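PDB 3MYV: SusD superfamily protein from Bacteroides vulgatus, which probably binds polysaccharide at the bacterial outer membrane. Local coordinates for residues Gln286-Leu298 with Asn361-Val373. Numbering follows the deposited sequence.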
loop_
_atom_site.group_PDB
_atom_site.type_symbol
_atom_site.label_atom_id
_atom_site.label_comp_id
_atom_site.label_asym_id
_atom_site.label_seq_id
_atom_site.Cartn_x
_atom_site.Cartn_y
_atom_site.Cartn_z
ATOM N N GLN A 286 -14.983 11.606 -13.383
ATOM C CA GLN A 286 -15.545 11.418 -12.018
ATOM C C GLN A 286 -15.328 12.729 -11.221
ATOM O O GLN A 286 -16.280 13.320 -10.673
ATOM C CB GLN A 286 -14.884 10.149 -11.329
ATOM C CG GLN A 286 -15.055 9.890 -9.738
ATOM C CD GLN A 286 -14.468 8.496 -9.175
ATOM O OE1 GLN A 286 -15.229 7.653 -8.713
ATOM N NE2 GLN A 286 -13.132 8.323 -9.165
HETATM N N MSE A 287 -14.092 13.224 -11.224
HETATM C CA MSE A 287 -13.702 14.353 -10.350
HETATM C C MSE A 287 -14.154 15.703 -10.896
HETATM O O MSE A 287 -14.607 16.581 -10.136
HETATM C CB MSE A 287 -12.180 14.440 -10.142
HETATM C CG MSE A 287 -11.529 13.357 -9.291
HETATM SE SE MSE A 287 -12.614 12.572 -7.907
HETATM C CE MSE A 287 -12.672 13.999 -6.627
ATOM N N LEU A 288 -14.011 15.900 -12.195
ATOM C CA LEU A 288 -14.282 17.227 -12.783
ATOM C C LEU A 288 -15.784 17.509 -12.898
ATOM O O LEU A 288 -16.190 18.655 -12.966
ATOM C CB LEU A 288 -13.535 17.411 -14.110
ATOM C CG LEU A 288 -12.008 17.270 -13.919
ATOM C CD1 LEU A 288 -11.300 17.385 -15.266
ATOM C CD2 LEU A 288 -11.407 18.253 -12.872
ATOM N N ALA A 289 -16.604 16.466 -12.841
ATOM C CA ALA A 289 -18.048 16.637 -12.693
ATOM C C ALA A 289 -18.435 17.218 -11.319
ATOM O O ALA A 289 -19.561 17.663 -11.161
ATOM C CB ALA A 289 -18.785 15.312 -12.929
ATOM N N ASP A 290 -17.509 17.213 -10.347
ATOM C CA ASP A 290 -17.742 17.764 -9.012
ATOM C C ASP A 290 -16.641 18.741 -8.638
ATOM O O ASP A 290 -15.796 18.419 -7.790
ATOM C CB ASP A 290 -17.791 16.627 -7.974
ATOM C CG ASP A 290 -18.374 17.064 -6.623
ATOM O OD1 ASP A 290 -18.891 18.195 -6.505
ATOM O OD2 ASP A 290 -18.314 16.259 -5.683
ATOM N N PRO A 291 -16.667 19.950 -9.232
ATOM C CA PRO A 291 -15.544 20.865 -9.079
ATOM C C PRO A 291 -15.356 21.361 -7.650
ATOM O O PRO A 291 -14.285 21.831 -7.311
ATOM C CB PRO A 291 -15.890 22.043 -10.017
ATOM C CG PRO A 291 -17.346 21.922 -10.308
ATOM C CD PRO A 291 -17.697 20.472 -10.155
ATOM N N GLY A 292 -16.381 21.231 -6.825
ATOM C CA GLY A 292 -16.276 21.571 -5.430
ATOM C C GLY A 292 -15.483 20.563 -4.606
ATOM O O GLY A 292 -15.204 20.831 -3.447
ATOM N N ASP A 293 -15.136 19.412 -5.185
ATOM C CA ASP A 293 -14.370 18.407 -4.434
ATOM C C ASP A 293 -12.893 18.699 -4.607
ATOM O O ASP A 293 -12.392 18.677 -5.739
ATOM C CB ASP A 293 -14.699 16.989 -4.900
ATOM C CG ASP A 293 -14.179 15.935 -3.948
ATOM O OD1 ASP A 293 -12.982 15.976 -3.615
ATOM O OD2 ASP A 293 -14.956 15.041 -3.538
ATOM N N VAL A 294 -12.211 18.960 -3.489
ATOM C CA VAL A 294 -10.794 19.349 -3.485
ATOM C C VAL A 294 -9.841 18.295 -4.068
ATOM O O VAL A 294 -8.722 18.612 -4.452
ATOM C CB VAL A 294 -10.313 19.734 -2.038
ATOM C CG1 VAL A 294 -10.064 18.499 -1.162
ATOM C CG2 VAL A 294 -9.055 20.571 -2.090
ATOM N N ARG A 295 -10.250 17.033 -4.094
ATOM C CA ARG A 295 -9.376 16.003 -4.630
ATOM C C ARG A 295 -9.103 16.179 -6.121
ATOM O O ARG A 295 -8.032 15.795 -6.599
ATOM C CB ARG A 295 -9.904 14.616 -4.254
ATOM C CG ARG A 295 -9.736 14.429 -2.738
ATOM C CD ARG A 295 -10.545 13.308 -2.153
ATOM N NE ARG A 295 -11.987 13.493 -2.284
ATOM C CZ ARG A 295 -12.886 12.654 -1.750
ATOM N NH1 ARG A 295 -12.482 11.602 -1.037
ATOM N NH2 ARG A 295 -14.175 12.868 -1.906
ATOM N N GLY A 296 -10.051 16.785 -6.840
ATOM C CA GLY A 296 -9.868 17.155 -8.244
ATOM C C GLY A 296 -8.827 18.218 -8.490
ATOM O O GLY A 296 -8.296 18.295 -9.579
ATOM N N HIS A 297 -8.515 19.015 -7.471
ATOM C CA HIS A 297 -7.508 20.050 -7.601
ATOM C C HIS A 297 -6.089 19.498 -7.675
ATOM O O HIS A 297 -5.150 20.254 -7.967
ATOM C CB HIS A 297 -7.603 21.057 -6.446
ATOM C CG HIS A 297 -8.968 21.641 -6.257
ATOM N ND1 HIS A 297 -9.279 22.453 -5.189
ATOM C CD2 HIS A 297 -10.107 21.521 -6.985
ATOM C CE1 HIS A 297 -10.544 22.828 -5.277
ATOM N NE2 HIS A 297 -11.070 22.276 -6.358
ATOM N N LEU A 298 -5.930 18.199 -7.409
ATOM C CA LEU A 298 -4.660 17.503 -7.626
ATOM C C LEU A 298 -4.468 17.052 -9.081
ATOM O O LEU A 298 -3.439 16.504 -9.408
ATOM C CB LEU A 298 -4.552 16.273 -6.693
ATOM C CG LEU A 298 -4.616 16.511 -5.178
ATOM C CD1 LEU A 298 -4.403 15.204 -4.417
ATOM C CD2 LEU A 298 -3.555 17.553 -4.735
ATOM N N ASN A 361 -19.044 9.749 5.794
ATOM C CA ASN A 361 -19.425 11.147 5.585
ATOM C C ASN A 361 -18.343 12.119 5.965
ATOM O O ASN A 361 -18.194 13.165 5.339
ATOM C CB ASN A 361 -20.736 11.515 6.288
ATOM C CG ASN A 361 -21.932 11.183 5.433
ATOM O OD1 ASN A 361 -22.313 11.972 4.569
ATOM N ND2 ASN A 361 -22.499 9.984 5.618
ATOM N N GLU A 362 -17.583 11.797 7.002
ATOM C CA GLU A 362 -16.459 12.671 7.355
ATOM C C GLU A 362 -15.501 12.857 6.194
ATOM O O GLU A 362 -15.018 13.983 5.943
ATOM C CB GLU A 362 -15.701 12.127 8.537
ATOM C CG GLU A 362 -14.826 13.169 9.171
ATOM C CD GLU A 362 -15.577 14.019 10.160
ATOM O OE1 GLU A 362 -16.301 13.427 10.986
ATOM O OE2 GLU A 362 -15.412 15.263 10.126
ATOM N N ILE A 363 -15.250 11.780 5.454
ATOM C CA ILE A 363 -14.320 11.836 4.319
ATOM C C ILE A 363 -15.000 12.507 3.113
ATOM O O ILE A 363 -14.387 13.320 2.383
ATOM C CB ILE A 363 -13.799 10.430 3.951
ATOM C CG1 ILE A 363 -13.029 9.834 5.148
ATOM C CG2 ILE A 363 -12.955 10.462 2.648
ATOM C CD1 ILE A 363 -11.795 10.648 5.619
ATOM N N VAL A 364 -16.268 12.168 2.888
ATOM C CA VAL A 364 -17.029 12.747 1.778
ATOM C C VAL A 364 -17.092 14.252 1.909
ATOM O O VAL A 364 -16.861 14.983 0.949
ATOM C CB VAL A 364 -18.424 12.108 1.699
ATOM C CG1 VAL A 364 -19.371 12.898 0.756
ATOM C CG2 VAL A 364 -18.254 10.635 1.264
ATOM N N LYS A 365 -17.400 14.715 3.119
ATOM C CA LYS A 365 -17.598 16.134 3.367
ATOM C C LYS A 365 -16.302 16.910 3.439
ATOM O O LYS A 365 -16.278 18.109 3.141
ATOM C CB LYS A 365 -18.433 16.344 4.635
ATOM C CG LYS A 365 -19.845 15.824 4.446
ATOM C CD LYS A 365 -20.679 15.871 5.741
ATOM C CE LYS A 365 -22.096 15.360 5.468
ATOM N NZ LYS A 365 -22.947 15.382 6.706
ATOM N N ARG A 366 -15.224 16.262 3.869
ATOM C CA ARG A 366 -13.919 16.913 3.805
ATOM C C ARG A 366 -13.567 17.159 2.337
ATOM O O ARG A 366 -13.000 18.187 2.002
ATOM C CB ARG A 366 -12.817 16.081 4.481
ATOM C CG ARG A 366 -11.468 16.812 4.623
ATOM C CD ARG A 366 -10.571 16.634 3.409
ATOM N NE ARG A 366 -10.321 15.225 3.096
ATOM C CZ ARG A 366 -9.479 14.416 3.751
ATOM N NH1 ARG A 366 -8.736 14.859 4.780
ATOM N NH2 ARG A 366 -9.350 13.145 3.357
ATOM N N GLY A 367 -13.884 16.203 1.472
ATOM C CA GLY A 367 -13.670 16.359 0.040
ATOM C C GLY A 367 -14.485 17.508 -0.550
ATOM O O GLY A 367 -13.928 18.366 -1.229
ATOM N N ASN A 368 -15.775 17.549 -0.222
ATOM C CA ASN A 368 -16.702 18.611 -0.654
ATOM C C ASN A 368 -17.817 18.732 0.395
ATOM O O ASN A 368 -18.613 17.809 0.542
ATOM C CB ASN A 368 -17.321 18.250 -2.018
ATOM C CG ASN A 368 -18.256 19.328 -2.551
ATOM O OD1 ASN A 368 -18.598 20.286 -1.828
ATOM N ND2 ASN A 368 -18.711 19.164 -3.816
ATOM N N PRO A 369 -17.850 19.834 1.160
ATOM C CA PRO A 369 -18.842 19.948 2.220
ATOM C C PRO A 369 -20.302 19.964 1.744
ATOM O O PRO A 369 -21.216 19.768 2.586
ATOM C CB PRO A 369 -18.462 21.268 2.932
ATOM C CG PRO A 369 -17.723 22.036 1.907
ATOM C CD PRO A 369 -16.943 21.002 1.145
ATOM N N ASP A 370 -20.528 20.187 0.442
ATOM C CA ASP A 370 -21.871 20.153 -0.130
ATOM C C ASP A 370 -22.392 18.722 -0.398
ATOM O O ASP A 370 -23.549 18.552 -0.763
ATOM C CB ASP A 370 -21.919 20.952 -1.439
ATOM C CG ASP A 370 -21.616 22.438 -1.241
ATOM O OD1 ASP A 370 -21.933 22.965 -0.161
ATOM O OD2 ASP A 370 -21.080 23.049 -2.184
ATOM N N ASN A 371 -21.548 17.710 -0.230
ATOM C CA ASN A 371 -21.914 16.333 -0.519
ATOM C C ASN A 371 -22.234 15.584 0.759
ATOM O O ASN A 371 -21.835 15.988 1.855
ATOM C CB ASN A 371 -20.743 15.606 -1.237
ATOM C CG ASN A 371 -20.542 16.090 -2.656
ATOM O OD1 ASN A 371 -21.423 16.716 -3.237
ATOM N ND2 ASN A 371 -19.380 15.796 -3.226
ATOM N N GLU A 372 -22.961 14.489 0.609
ATOM C CA GLU A 372 -23.235 13.600 1.742
ATOM C C GLU A 372 -23.493 12.196 1.239
ATOM O O GLU A 372 -23.708 11.992 0.045
ATOM C CB GLU A 372 -24.448 14.117 2.515
ATOM C CG GLU A 372 -25.752 14.097 1.710
ATOM C CD GLU A 372 -26.990 14.497 2.516
ATOM O OE1 GLU A 372 -26.844 14.996 3.667
ATOM O OE2 GLU A 372 -28.103 14.341 1.949
ATOM N N VAL A 373 -23.460 11.211 2.129
ATOM C CA VAL A 373 -24.013 9.890 1.781
ATOM C C VAL A 373 -25.126 9.572 2.781
ATOM O O VAL A 373 -24.884 9.541 4.004
ATOM C CB VAL A 373 -22.929 8.767 1.786
ATOM C CG1 VAL A 373 -23.539 7.390 1.441
ATOM C CG2 VAL A 373 -21.805 9.108 0.801
HETATM O O HOH W 1 -21.501 17.984 -5.604
HETATM O O HOH W 2 -17.024 22.944 -2.177
HETATM O O HOH W 3 -17.085 14.440 -1.780
#
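Val294 and Gly367 carry the backbone link between 286-298 and 361-373. Val294 N donates to Gly367 O at 2.9 Å. The CA-H of Asp293 also points at Gly367 O. Asn368 has just left helix 350-367, and a type I turn runs from Asn368 to Asn371. This turn faces a second type I turn, Asp290 to Asp293. Asp290 reaches across with its carboxylate. Its OD2 takes Asn371 ND2 on the syn lone pair at 2.7 Å, in the plane of that amide. Asn368 ND2 makes weak bonds to both oxygens. With CG anti to the backbone N (chi1 -178°), the face of the Asn368 amide lies under Gly292 O, 3.5 Å from CG, and Asn368 OD1 accepts from Asp370 N in an Asx turn. The contact sets the turn after helix 350-367 against the turn and 3-10 segment that follow helix 281-288, in the SusD-family part of the chain. Asp293 forms another Asx turn, OD1 accepting from Arg295 N. Arg295 grips the same carboxylate side-on, NE to OD1 at 3.0 Å and NH2 to OD2 at 2.8 Å. One guanidinium face lies against Gly367 CA, where a side chain would clash. An alanine at Asp293 would probably leave Arg295 N and NE without their acceptor, though Glu386 and Glu390 of helix 380-391 would still hold the guanidinium. One water bridges Asp293 OD2, Val364 O and Asn371 ND2.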